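Local coordinates for tumor necrosis factor-inducible gene 6 protein (Homo sapiens, PDB 2PF5), which binds hyaluronan through its Link module and transfers heavy chains from inter-alpha-inhibitor to hyaluronan during extracellular matrix remodelling, at residues A[46-51]-A[87-92]; A[57-62]-A[76-81]; A[31-36]-A[50-55]. One frame throughout, in Å; residues are numbered along the deposited sequence.

Contact 1: A[46-51]-A[87-92]; sequences VCAAGW and RWDAYC
W51 and W88 share nearly the same first torsion, chi1 -65° in both, with CG anti to the carbonyl carbon. From there the two side chains cross at about a right angle. The edge of W88 points at one face of W51 in an edge-to-face pair, and the planes meet at 75°. W88 CD1 comes to 3.6 Å from W51 CE2, toward the rim of that face. The benzene side of W88 meets a methyl group, with A49 CB 3.5 Å from W88 CE3. Y91 has a similar chi1, -75°, which carries its ring alongside the G50 backbone. There Y91 OH donates a 2.6 Å bond to A48 O, in the carbonyl plane. V46 comes to Y91 from the opposite direction and sets its CB 3.3 Å from Y91 OH.

Strands 50-51 and 89-93 run parallel, with G50 beside D89 and W51 beside A90. D89 N donates to A49 O over 3.0 Å. W51 N returns a bond to D89 O at 2.9 Å. Y91 N closes the series on W51 O, also at 2.9 Å. G50 CA packs 3.8 Å from Y91 CD1.

The D89 carboxylate turns to Y12 N and H4 NE2, and W51 NE1 to L14 O. C92 is disulfide-bonded to C23. The contact thus joins two strands in the buried centre of the Link module. The D89 carboxylate, W51 NE1 and the Y91 hydroxyl all find partners inside the protein. The short Y91 bond ties the loop before strand 50-51 to strand 89-93, and probably helps fix its path.

Contact 2: A[57-62]-A[76-81]; sequences VGYPIV and IDYGIR
The hydroxyls of Y59 and Y78 meet at one water, which lies 2.6 Å from Y78 OH and 2.8 Å from Y59 OH. The edge of Y59 points toward the face of Y78 in an offset edge-to-face pair, planes at 89°. Y78 also meets W88 edge-to-face. Y59 has its CG between the backbone N and the carbonyl carbon, chi1 59°, which lays the ring alongside I76. I76 CB sits over the ring face in a CH-pi contact, 3.8 Å from the centroid.

Y59 and I76 form a hydrogen-bonded antiparallel pair, with I76 N 2.9 Å from Y59 O. Next to that pair, toward V57, G58 faces D77 as a non-hydrogen-bonded pair. The shortest backbone bond across the strands runs from Y78 N to V57 O, 2.8 Å. Bends at chi2 and chi3 fold R81 back, where NH2 bonds Y78 O and CG packs on V57 CG2; its NE forms a salt bridge with E86. D77 OD1 accepts from G79 N, an Asx turn, and also pairs with R56.

This is an antiparallel pair within the mixed sheet of the Link module. Strand 56-61 lies between strands 50-51 and 74-80, and its P60 packs on helix 33-41.

Contact 3: A[31-36]-A[50-55]; sequences ATYKQL and GWMAKG
One direct hydrogen bond joins the two segments. A53 N donates to A31 O over 2.7 Å, and the bond is nearly straight at 168°. M52 CB approaches the same oxygen closely, 3.1 Å from A31 O. A water adds a second link: it accepts from Y33 N and makes a weak bond to A53 O.

The apolar contacts centre on M52. Its CG lies between the backbone N and the carbonyl carbon, chi1 74°, and the chain bends at chi3. The side chain runs beside Y33, pointing the same way. M52 SD lies 4.2 Å from Y33 CD1, an oblique Met-aromatic contact. Beyond the sulfur, M52 CE meets L36 CD2 at 3.6 Å, where the two side chains cross at about a right angle. A53 CB rests on T32 CA, 3.8 Å away.

Bonds within 31-36 hold the start of helix 33-41. T32 OG1 caps Q35 N, and T32 N donates to Q35 OE1 over 3.0 Å. Together they form a capping box.

Other residues extend the contact: L36 also packs on Y91 and P60, and Y33 on I75. In this Link module the N-terminal turn of helix 33-41 is thus held to segment 50-55 by little direct polar bonding. One backbone bond sets the approach to the helix, and the flexible, apolar M52 side chain fills in against its first turn.

How the contacts relate
From the N terminus, segment 31-36 comes first and pairs with 50-55, so contact 3 closes a loop that contains helix 33-41. Segment 46-51 ends on G50 and W51, the first residues of 50-55, and contact 1 opens there. Contact 1 closes the longer loop back to 87-92. Contact 2, between 57-62 and 76-81, is nested inside that loop and follows contact 3 in series. Backbone bonds tie them together: G50 N to G58 O joins strand 50-51 to strand 56-61, and A31 N to Y91 O joins the approach to the helix to strand 89-93. R81 N to G55 O links contacts 2 and 3. Together they connect helix 33-41 with the mixed sheet.

Contact 1: A[46-51]-A[87-92]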
ATOM      1  N   VAL A  46      -4.747  -1.150   8.471  1.00 19.05           N
ATOM      2  CA  VAL A  46      -5.761  -0.941   7.427  1.00 19.94           C
ATOM      3  C   VAL A  46      -6.087  -2.316   6.825  1.00 20.27           C
ATOM      4  O   VAL A  46      -5.186  -3.022   6.399  1.00 19.35           O
ATOM      5  CB  VAL A  46      -5.272  -0.014   6.273  1.00 20.13           C
ATOM      6  CG1 VAL A  46      -6.417   0.249   5.305  1.00 21.08           C
ATOM      7  CG2 VAL A  46      -4.710   1.319   6.787  1.00 20.32           C
ATOM      8  N   CYS A  47      -7.364  -2.687   6.810  1.00 21.20           N
ATOM      9  CA  CYS A  47      -7.732  -3.978   6.226  1.00 21.88           C
ATOM     10  C   CYS A  47      -8.053  -3.805   4.731  1.00 21.38           C
ATOM     11  O   CYS A  47      -9.197  -3.930   4.316  1.00 21.40           O
ATOM     12  CB  CYS A  47      -8.869  -4.658   6.996  1.00 21.83           C
ATOM     13  SG  CYS A  47      -9.010  -6.429   6.539  1.00 27.22           S
ATOM     14  N   ALA A  48      -7.024  -3.494   3.951  1.00 20.66           N
ATOM     15  CA  ALA A  48      -7.169  -3.261   2.509  1.00 20.79           C
ATOM     16  C   ALA A  48      -5.837  -3.461   1.822  1.00 20.68           C
ATOM     17  O   ALA A  48      -4.858  -2.739   2.096  1.00 20.59           O
ATOM     18  CB  ALA A  48      -7.718  -1.836   2.230  1.00 20.80           C
ATOM     19  N   ALA A  49      -5.789  -4.435   0.913  1.00 20.01           N
ATOM     20  CA  ALA A  49      -4.561  -4.736   0.201  1.00 19.35           C
ATOM     21  C   ALA A  49      -4.223  -3.535  -0.690  1.00 19.27           C
ATOM     22  O   ALA A  49      -5.113  -2.981  -1.360  1.00 20.69           O
ATOM     23  CB  ALA A  49      -4.751  -6.013  -0.648  1.00 19.49           C
ATOM     24  N   GLY A  50      -2.955  -3.158  -0.715  1.00 18.66           N
ATOM     25  CA  GLY A  50      -2.489  -2.082  -1.563  1.00 19.16           C
ATOM     26  C   GLY A  50      -1.127  -2.332  -2.169  1.00 19.71           C
ATOM     27  O   GLY A  50      -0.294  -3.001  -1.572  1.00 19.59           O
ATOM     28  N   TRP A  51      -0.894  -1.729  -3.338  1.00 20.38           N
ATOM     29  CA  TRP A  51       0.433  -1.645  -3.937  1.00 20.32           C
ATOM     30  C   TRP A  51       1.434  -0.893  -3.037  1.00 20.80           C
ATOM     31  O   TRP A  51       1.096   0.106  -2.377  1.00 20.75           O
ATOM     32  CB  TRP A  51       0.376  -0.927  -5.295  1.00 19.40           C
ATOM     33  CG  TRP A  51      -0.420  -1.664  -6.361  1.00 20.14           C
ATOM     34  CD1 TRP A  51      -1.673  -1.351  -6.824  1.00 18.15           C
ATOM     35  CD2 TRP A  51       0.017  -2.815  -7.104  1.00 17.43           C
ATOM     36  NE1 TRP A  51      -2.044  -2.260  -7.815  1.00 18.34           N
ATOM     37  CE2 TRP A  51      -1.020  -3.161  -7.996  1.00 19.32           C
ATOM     38  CE3 TRP A  51       1.192  -3.587  -7.093  1.00 17.30           C
ATOM     39  CZ2 TRP A  51      -0.915  -4.249  -8.901  1.00 16.94           C
ATOM     40  CZ3 TRP A  51       1.291  -4.698  -7.967  1.00 18.43           C
ATOM     41  CH2 TRP A  51       0.237  -5.004  -8.868  1.00 17.83           C
ATOM     42  N   ARG A  87      -5.839  -4.618  -9.851  1.00 17.94           N
ATOM     43  CA  ARG A  87      -6.334  -3.364  -9.227  1.00 18.03           C
ATOM     44  C   ARG A  87      -6.475  -3.517  -7.700  1.00 17.99           C
ATOM     45  O   ARG A  87      -7.197  -4.377  -7.200  1.00 17.39           O
ATOM     46  CB  ARG A  87      -7.652  -2.896  -9.869  1.00 18.12           C
ATOM     47  CG  ARG A  87      -7.514  -2.598 -11.363  1.00 18.02           C
ATOM     48  CD  ARG A  87      -8.873  -2.448 -11.981  1.00 22.81           C
ATOM     49  NE  ARG A  87      -9.199  -1.033 -12.017  1.00 26.58           N
ATOM     50  CZ  ARG A  87     -10.401  -0.522 -12.271  1.00 28.08           C
ATOM     51  NH1 ARG A  87     -10.534   0.794 -12.291  1.00 29.68           N
ATOM     52  NH2 ARG A  87     -11.463  -1.301 -12.480  1.00 26.96           N
ATOM     53  N   TRP A  88      -5.746  -2.675  -6.974  1.00 18.25           N
ATOM     54  CA  TRP A  88      -5.686  -2.746  -5.521  1.00 18.52           C
ATOM     55  C   TRP A  88      -5.735  -1.301  -5.016  1.00 19.07           C
ATOM     56  O   TRP A  88      -5.973  -0.375  -5.782  1.00 18.18           O
ATOM     57  CB  TRP A  88      -4.378  -3.411  -5.079  1.00 18.28           C
ATOM     58  CG  TRP A  88      -4.227  -4.906  -5.496  1.00 18.98           C
ATOM     59  CD1 TRP A  88      -3.389  -5.420  -6.458  1.00 18.61           C
ATOM     60  CD2 TRP A  88      -4.945  -6.024  -4.954  1.00 18.08           C
ATOM     61  NE1 TRP A  88      -3.513  -6.801  -6.521  1.00 15.47           N
ATOM     62  CE2 TRP A  88      -4.466  -7.196  -5.615  1.00 19.43           C
ATOM     63  CE3 TRP A  88      -5.929  -6.159  -3.962  1.00 18.30           C
ATOM     64  CZ2 TRP A  88      -4.938  -8.479  -5.301  1.00 19.40           C
ATOM     65  CZ3 TRP A  88      -6.418  -7.432  -3.662  1.00 19.47           C
ATOM     66  CH2 TRP A  88      -5.911  -8.584  -4.325  1.00 20.36           C
ATOM     67  N   ASP A  89      -5.454  -1.093  -3.731  1.00 20.04           N
ATOM     68  CA  ASP A  89      -5.300   0.268  -3.259  1.00 19.95           C
ATOM     69  C   ASP A  89      -3.814   0.647  -3.340  1.00 19.91           C
ATOM     70  O   ASP A  89      -3.035   0.011  -4.071  1.00 20.17           O
ATOM     71  CB  ASP A  89      -5.901   0.388  -1.841  1.00 20.25           C
ATOM     72  CG  ASP A  89      -7.420   0.303  -1.839  1.00 19.78           C
ATOM     73  OD1 ASP A  89      -8.083   0.522  -2.894  1.00 18.43           O
ATOM     74  OD2 ASP A  89      -7.972   0.026  -0.753  1.00 20.32           O
ATOM     75  N   ALA A  90      -3.399   1.661  -2.576  1.00 18.82           N
ATOM     76  CA  ALA A  90      -2.013   2.111  -2.574  1.00 18.23           C
ATOM     77  C   ALA A  90      -1.583   2.423  -1.137  1.00 18.01           C
ATOM     78  O   ALA A  90      -2.369   2.948  -0.360  1.00 18.47           O
ATOM     79  CB  ALA A  90      -1.857   3.359  -3.441  1.00 17.73           C
ATOM     80  N   TYR A  91      -0.337   2.091  -0.817  1.00 18.05           N
ATOM     81  CA  TYR A  91       0.324   2.540   0.419  1.00 18.49           C
ATOM     82  C   TYR A  91       1.412   3.519   0.036  1.00 18.73           C
ATOM     83  O   TYR A  91       2.361   3.161  -0.674  1.00 19.44           O
ATOM     84  CB  TYR A  91       0.869   1.353   1.257  1.00 18.01           C
ATOM     85  CG  TYR A  91      -0.273   0.682   1.934  1.00 19.36           C
ATOM     86  CD1 TYR A  91      -0.820  -0.484   1.396  1.00 18.36           C
ATOM     87  CD2 TYR A  91      -0.891   1.264   3.069  1.00 18.56           C
ATOM     88  CE1 TYR A  91      -1.928  -1.101   1.993  1.00 20.32           C
ATOM     89  CE2 TYR A  91      -2.006   0.669   3.663  1.00 18.94           C
ATOM     90  CZ  TYR A  91      -2.514  -0.526   3.110  1.00 19.58           C
ATOM     91  OH  TYR A  91      -3.617  -1.139   3.660  1.00 16.33           O
ATOM     92  N   CYS A  92       1.228   4.773   0.458  1.00 19.30           N
ATOM     93  CA  CYS A  92       2.137   5.856   0.145  1.00 19.52           C
ATOM     94  C   CYS A  92       3.049   6.207   1.335  1.00 19.93           C
ATOM     95  O   CYS A  92       2.655   6.103   2.502  1.00 20.40           O
ATOM     96  CB  CYS A  92       1.363   7.120  -0.193  1.00 19.61           C
ATOM     97  SG  CYS A  92       0.246   7.035  -1.609  1.00 23.18           S
TER

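Contact 2: A[57-62]-A[76-81]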
ATOM      1  N   VAL A  57       2.148  -6.263  -2.984  1.00 17.36           N
ATOM      2  CA  VAL A  57       0.836  -5.886  -2.511  1.00 17.19           C
ATOM      3  C   VAL A  57       0.715  -6.477  -1.114  1.00 17.50           C
ATOM      4  O   VAL A  57       1.130  -7.589  -0.871  1.00 17.13           O
ATOM      5  CB  VAL A  57      -0.266  -6.411  -3.434  1.00 18.09           C
ATOM      6  CG1 VAL A  57      -1.670  -6.244  -2.793  1.00 15.92           C
ATOM      7  CG2 VAL A  57      -0.218  -5.673  -4.787  1.00 16.82           C
ATOM      8  N   GLY A  58       0.136  -5.734  -0.184  1.00 19.16           N
ATOM      9  CA  GLY A  58      -0.099  -6.325   1.124  1.00 19.23           C
ATOM     10  C   GLY A  58      -0.877  -5.346   1.977  1.00 19.48           C
ATOM     11  O   GLY A  58      -1.381  -4.335   1.484  1.00 18.67           O
ATOM     12  N   TYR A  59      -0.993  -5.659   3.260  1.00 19.04           N
ATOM     13  CA  TYR A  59      -1.704  -4.715   4.151  1.00 19.24           C
ATOM     14  C   TYR A  59      -1.330  -4.959   5.595  1.00 19.04           C
ATOM     15  O   TYR A  59      -1.063  -6.094   5.968  1.00 19.47           O
ATOM     16  CB  TYR A  59      -3.226  -4.791   3.983  1.00 19.23           C
ATOM     17  CG  TYR A  59      -3.878  -6.134   4.237  1.00 20.60           C
ATOM     18  CD1 TYR A  59      -4.447  -6.435   5.483  1.00 20.12           C
ATOM     19  CD2 TYR A  59      -4.006  -7.079   3.212  1.00 21.24           C
ATOM     20  CE1 TYR A  59      -5.094  -7.658   5.717  1.00 22.48           C
ATOM     21  CE2 TYR A  59      -4.657  -8.321   3.443  1.00 22.46           C
ATOM     22  CZ  TYR A  59      -5.192  -8.589   4.687  1.00 22.53           C
ATOM     23  OH  TYR A  59      -5.828  -9.785   4.918  1.00 22.87           O
ATOM     24  N   PRO A  60      -1.310  -3.875   6.405  1.00 18.65           N
ATOM     25  CA  PRO A  60      -0.854  -4.016   7.788  1.00 18.45           C
ATOM     26  C   PRO A  60      -1.944  -4.377   8.796  1.00 18.69           C
ATOM     27  O   PRO A  60      -2.994  -3.700   8.861  1.00 18.07           O
ATOM     28  CB  PRO A  60      -0.266  -2.623   8.103  1.00 18.19           C
ATOM     29  CG  PRO A  60      -1.047  -1.659   7.268  1.00 19.01           C
ATOM     30  CD  PRO A  60      -1.573  -2.458   6.036  1.00 18.38           C
ATOM     31  N   ILE A  61      -1.684  -5.427   9.579  1.00 18.70           N
ATOM     32  CA  ILE A  61      -2.550  -5.778  10.711  0.50 18.88           C
ATOM     33  C   ILE A  61      -1.832  -5.545  12.046  1.00 19.00           C
ATOM     34  O   ILE A  61      -0.730  -6.038  12.272  1.00 18.18           O
ATOM     35  CB  ILE A  61      -3.091  -7.238  10.601  0.50 18.74           C
ATOM     36  CG1 ILE A  61      -3.865  -7.420   9.281  0.50 19.14           C
ATOM     37  CG2 ILE A  61      -3.957  -7.611  11.831  0.50 18.50           C
ATOM     38  CD1 ILE A  61      -5.022  -6.414   9.077  0.50 19.01           C
ATOM     39  N   VAL A  62      -2.478  -4.782  12.928  1.00 20.37           N
ATOM     40  CA  VAL A  62      -1.959  -4.547  14.288  1.00 21.89           C
ATOM     41  C   VAL A  62      -2.644  -5.494  15.277  1.00 23.89           C
ATOM     42  O   VAL A  62      -1.985  -6.062  16.159  1.00 24.21           O
ATOM     43  CB  VAL A  62      -2.138  -3.053  14.711  1.00 21.76           C
ATOM     44  CG1 VAL A  62      -1.845  -2.828  16.216  1.00 21.96           C
ATOM     45  CG2 VAL A  62      -1.269  -2.153  13.852  1.00 21.60           C
ATOM     46  N   ILE A  76       0.232  -8.690   5.858  1.00 18.76           N
ATOM     47  CA  ILE A  76      -0.215  -9.850   5.091  1.00 18.67           C
ATOM     48  C   ILE A  76       0.413  -9.628   3.714  1.00 18.03           C
ATOM     49  O   ILE A  76       0.178  -8.588   3.090  1.00 17.38           O
ATOM     50  CB  ILE A  76      -1.765  -9.926   5.020  1.00 18.34           C
ATOM     51  CG1 ILE A  76      -2.362  -9.966   6.442  1.00 18.44           C
ATOM     52  CG2 ILE A  76      -2.235 -11.112   4.103  1.00 18.99           C
ATOM     53  CD1 ILE A  76      -1.969 -11.190   7.278  1.00 19.58           C
ATOM     54  N   ASP A  77       1.272 -10.557   3.280  1.00 17.03           N
ATOM     55  CA  ASP A  77       2.047 -10.347   2.051  1.00 16.36           C
ATOM     56  C   ASP A  77       1.303 -11.042   0.880  1.00 16.19           C
ATOM     57  O   ASP A  77       1.152 -12.244   0.891  1.00 15.04           O
ATOM     58  CB  ASP A  77       3.482 -10.935   2.258  1.00 16.32           C
ATOM     59  CG  ASP A  77       4.358 -10.884   0.991  1.00 15.62           C
ATOM     60  OD1 ASP A  77       4.245  -9.916   0.198  1.00 16.29           O
ATOM     61  OD2 ASP A  77       5.210 -11.791   0.843  1.00 15.32           O
ATOM     62  N   TYR A  78       0.825 -10.280  -0.105  1.00 16.69           N
ATOM     63  CA  TYR A  78       0.282 -10.890  -1.331  1.00 17.66           C
ATOM     64  C   TYR A  78       1.395 -11.026  -2.378  1.00 16.97           C
ATOM     65  O   TYR A  78       1.157 -11.452  -3.510  1.00 17.08           O
ATOM     66  CB  TYR A  78      -0.854 -10.026  -1.902  1.00 18.75           C
ATOM     67  CG  TYR A  78      -2.204 -10.131  -1.201  1.00 20.42           C
ATOM     68  CD1 TYR A  78      -2.376 -10.855  -0.016  1.00 21.84           C
ATOM     69  CD2 TYR A  78      -3.310  -9.466  -1.732  1.00 22.31           C
ATOM     70  CE1 TYR A  78      -3.626 -10.946   0.594  1.00 22.45           C
ATOM     71  CE2 TYR A  78      -4.549  -9.522  -1.112  1.00 22.22           C
ATOM     72  CZ  TYR A  78      -4.704 -10.259   0.039  1.00 22.47           C
ATOM     73  OH  TYR A  78      -5.970 -10.327   0.617  1.00 22.73           O
ATOM     74  N   GLY A  79       2.624 -10.678  -1.989  1.00 17.18           N
ATOM     75  CA  GLY A  79       3.785 -10.844  -2.858  1.00 17.01           C
ATOM     76  C   GLY A  79       3.989  -9.780  -3.931  1.00 16.06           C
ATOM     77  O   GLY A  79       3.130  -8.961  -4.179  1.00 16.06           O
ATOM     78  N   ILE A  80       5.139  -9.828  -4.601  1.00 15.85           N
ATOM     79  CA  ILE A  80       5.316  -8.968  -5.777  1.00 15.85           C
ATOM     80  C   ILE A  80       4.549  -9.653  -6.912  1.00 16.08           C
ATOM     81  O   ILE A  80       4.865 -10.805  -7.265  1.00 15.72           O
ATOM     82  CB  ILE A  80       6.784  -8.801  -6.130  1.00 16.33           C
ATOM     83  CG1 ILE A  80       7.501  -7.997  -5.010  1.00 16.10           C
ATOM     84  CG2 ILE A  80       6.932  -8.109  -7.532  1.00 17.35           C
ATOM     85  CD1 ILE A  80       9.004  -8.139  -5.130  1.00 18.19           C
ATOM     86  N   ARG A  81       3.557  -8.935  -7.431  1.00 15.88           N
ATOM     87  CA  ARG A  81       2.548  -9.441  -8.369  1.00 16.49           C
ATOM     88  C   ARG A  81       3.112  -9.469  -9.776  1.00 16.74           C
ATOM     89  O   ARG A  81       3.663  -8.478 -10.261  1.00 17.26           O
ATOM     90  CB  ARG A  81       1.299  -8.555  -8.343  1.00 16.56           C
ATOM     91  CG  ARG A  81       0.745  -8.246  -6.871  1.00 15.37           C
ATOM     92  CD  ARG A  81       0.363  -9.515  -6.128  1.00 16.08           C
ATOM     93  NE  ARG A  81      -0.634 -10.298  -6.849  1.00 15.63           N
ATOM     94  CZ  ARG A  81      -0.855 -11.606  -6.706  1.00 14.35           C
ATOM     95  NH1 ARG A  81      -1.777 -12.173  -7.469  1.00 13.84           N
ATOM     96  NH2 ARG A  81      -0.150 -12.369  -5.855  1.00 14.53           N
TER
HETATM   97  O   HOH W   1      -6.079 -11.676   2.859  1.00 23.93           O

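Contact 3: A[31-36]-A[50-55]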
ATOM      1  N   ALA A  31       5.146   3.425  -0.501  1.00 19.22           N
ATOM      2  CA  ALA A  31       5.882   3.022   0.724  1.00 19.13           C
ATOM      3  C   ALA A  31       6.655   1.732   0.423  1.00 19.71           C
ATOM      4  O   ALA A  31       6.180   0.843  -0.341  1.00 21.17           O
ATOM      5  CB  ALA A  31       4.901   2.817   1.862  1.00 18.34           C
ATOM      6  N   THR A  32       7.844   1.600   0.991  1.00 19.41           N
ATOM      7  CA  THR A  32       8.505   0.311   0.999  1.00 19.01           C
ATOM      8  C   THR A  32       7.869  -0.630   2.025  1.00 19.94           C
ATOM      9  O   THR A  32       7.166  -0.203   2.968  1.00 19.02           O
ATOM     10  CB  THR A  32       9.996   0.429   1.277  1.00 20.40           C
ATOM     11  OG1 THR A  32      10.197   0.778   2.658  1.00 16.80           O
ATOM     12  CG2 THR A  32      10.681   1.489   0.371  1.00 20.50           C
ATOM     13  N   TYR A  33       8.121  -1.920   1.862  1.00 18.79           N
ATOM     14  CA  TYR A  33       7.713  -2.872   2.872  1.00 19.06           C
ATOM     15  C   TYR A  33       8.254  -2.490   4.264  1.00 18.63           C
ATOM     16  O   TYR A  33       7.526  -2.572   5.241  1.00 18.04           O
ATOM     17  CB  TYR A  33       8.222  -4.272   2.544  1.00 19.67           C
ATOM     18  CG  TYR A  33       7.760  -5.312   3.551  1.00 19.18           C
ATOM     19  CD1 TYR A  33       6.564  -6.028   3.346  1.00 21.88           C
ATOM     20  CD2 TYR A  33       8.515  -5.581   4.705  1.00 20.65           C
ATOM     21  CE1 TYR A  33       6.137  -6.966   4.257  1.00 19.90           C
ATOM     22  CE2 TYR A  33       8.097  -6.511   5.645  1.00 20.68           C
ATOM     23  CZ  TYR A  33       6.897  -7.192   5.420  1.00 20.17           C
ATOM     24  OH  TYR A  33       6.514  -8.162   6.315  1.00 20.90           O
ATOM     25  N   LYS A  34       9.519  -2.107   4.355  1.00 18.03           N
ATOM     26  CA  LYS A  34      10.079  -1.788   5.689  1.00 18.39           C
ATOM     27  C   LYS A  34       9.406  -0.557   6.304  1.00 17.69           C
ATOM     28  O   LYS A  34       9.242  -0.498   7.526  1.00 15.50           O
ATOM     29  CB  LYS A  34      11.573  -1.602   5.609  1.00 19.16           C
ATOM     30  CG  LYS A  34      12.313  -2.935   5.469  1.00 20.82           C
ATOM     31  CD  LYS A  34      13.734  -2.650   5.089  1.00 26.02           C
ATOM     32  CE  LYS A  34      14.597  -3.888   5.193  1.00 30.60           C
ATOM     33  NZ  LYS A  34      15.822  -3.647   4.385  1.00 32.69           N
ATOM     34  N   GLN A  35       9.011   0.399   5.449  1.00 16.83           N
ATOM     35  CA  GLN A  35       8.280   1.589   5.882  1.00 17.29           C
ATOM     36  C   GLN A  35       6.895   1.236   6.382  1.00 17.53           C
ATOM     37  O   GLN A  35       6.477   1.701   7.449  1.00 16.96           O
ATOM     38  CB  GLN A  35       8.229   2.670   4.795  1.00 17.11           C
ATOM     39  CG  GLN A  35       9.586   3.411   4.650  1.00 16.54           C
ATOM     40  CD  GLN A  35       9.741   4.124   3.296  1.00 18.02           C
ATOM     41  OE1 GLN A  35       8.863   4.045   2.408  1.00 16.32           O
ATOM     42  NE2 GLN A  35      10.877   4.778   3.119  1.00 17.28           N
ATOM     43  N   LEU A  36       6.180   0.431   5.608  1.00 17.45           N
ATOM     44  CA  LEU A  36       4.873  -0.049   6.009  1.00 17.82           C
ATOM     45  C   LEU A  36       4.972  -0.823   7.333  1.00 17.27           C
ATOM     46  O   LEU A  36       4.107  -0.649   8.215  1.00 16.00           O
ATOM     47  CB  LEU A  36       4.227  -0.921   4.879  1.00 18.07           C
ATOM     48  CG  LEU A  36       2.781  -1.387   5.122  1.00 18.84           C
ATOM     49  CD1 LEU A  36       1.795  -0.193   5.285  1.00 18.97           C
ATOM     50  CD2 LEU A  36       2.311  -2.358   3.979  1.00 18.39           C
ATOM     51  N   GLY A  50      -2.955  -3.158  -0.715  1.00 18.66           N
ATOM     52  CA  GLY A  50      -2.489  -2.082  -1.563  1.00 19.16           C
ATOM     53  C   GLY A  50      -1.127  -2.332  -2.169  1.00 19.71           C
ATOM     54  O   GLY A  50      -0.294  -3.001  -1.572  1.00 19.59           O
ATOM     55  N   TRP A  51      -0.894  -1.729  -3.338  1.00 20.38           N
ATOM     56  CA  TRP A  51       0.433  -1.645  -3.937  1.00 20.32           C
ATOM     57  C   TRP A  51       1.434  -0.893  -3.037  1.00 20.80           C
ATOM     58  O   TRP A  51       1.096   0.106  -2.377  1.00 20.75           O
ATOM     59  CB  TRP A  51       0.376  -0.927  -5.295  1.00 19.40           C
ATOM     60  CG  TRP A  51      -0.420  -1.664  -6.361  1.00 20.14           C
ATOM     61  CD1 TRP A  51      -1.673  -1.351  -6.824  1.00 18.15           C
ATOM     62  CD2 TRP A  51       0.017  -2.815  -7.104  1.00 17.43           C
ATOM     63  NE1 TRP A  51      -2.044  -2.260  -7.815  1.00 18.34           N
ATOM     64  CE2 TRP A  51      -1.020  -3.161  -7.996  1.00 19.32           C
ATOM     65  CE3 TRP A  51       1.192  -3.587  -7.093  1.00 17.30           C
ATOM     66  CZ2 TRP A  51      -0.915  -4.249  -8.901  1.00 16.94           C
ATOM     67  CZ3 TRP A  51       1.291  -4.698  -7.967  1.00 18.43           C
ATOM     68  CH2 TRP A  51       0.237  -5.004  -8.868  1.00 17.83           C
ATOM     69  N   MET A  52       2.666  -1.380  -3.056  1.00 20.64           N
ATOM     70  CA  MET A  52       3.776  -0.724  -2.377  1.00 21.82           C
ATOM     71  C   MET A  52       5.016  -0.845  -3.241  1.00 20.73           C
ATOM     72  O   MET A  52       4.938  -1.349  -4.357  1.00 21.04           O
ATOM     73  CB  MET A  52       3.937  -1.274  -0.938  1.00 21.54           C
ATOM     74  CG  MET A  52       4.541  -2.666  -0.857  1.00 23.85           C
ATOM     75  SD  MET A  52       4.491  -3.414   0.820  1.00 25.30           S
ATOM     76  CE  MET A  52       2.850  -3.979   0.794  1.00 12.77           C
ATOM     77  N   ALA A  53       6.166  -0.381  -2.748  1.00 20.30           N
ATOM     78  CA  ALA A  53       7.369  -0.348  -3.560  1.00 20.44           C
ATOM     79  C   ALA A  53       7.692  -1.736  -4.152  1.00 19.62           C
ATOM     80  O   ALA A  53       7.443  -2.788  -3.550  1.00 19.32           O
ATOM     81  CB  ALA A  53       8.541   0.172  -2.769  1.00 20.27           C
ATOM     82  N   LYS A  54       8.220  -1.711  -5.366  1.00 19.18           N
ATOM     83  CA  LYS A  54       8.684  -2.913  -6.054  1.00 22.19           C
ATOM     84  C   LYS A  54       7.554  -3.760  -6.642  1.00 20.93           C
ATOM     85  O   LYS A  54       7.787  -4.830  -7.157  1.00 21.66           O
ATOM     86  CB  LYS A  54       9.562  -3.768  -5.142  1.00 21.24           C
ATOM     87  CG  LYS A  54      10.920  -3.200  -4.839  1.00 24.43           C
ATOM     88  CD  LYS A  54      11.765  -4.194  -4.079  1.00 25.40           C
ATOM     89  CE  LYS A  54      12.293  -5.302  -5.000  1.00 32.38           C
ATOM     90  NZ  LYS A  54      12.438  -6.672  -4.384  1.00 29.02           N
ATOM     91  N   GLY A  55       6.332  -3.264  -6.542  1.00 21.61           N
ATOM     92  CA  GLY A  55       5.157  -3.994  -6.956  1.00 20.93           C
ATOM     93  C   GLY A  55       4.653  -5.078  -6.019  1.00 19.63           C
ATOM     94  O   GLY A  55       3.899  -5.932  -6.420  1.00 17.42           O
TER
HETATM   95  O   HOH W   2       9.213  -2.791  -0.607  1.00 19.08           O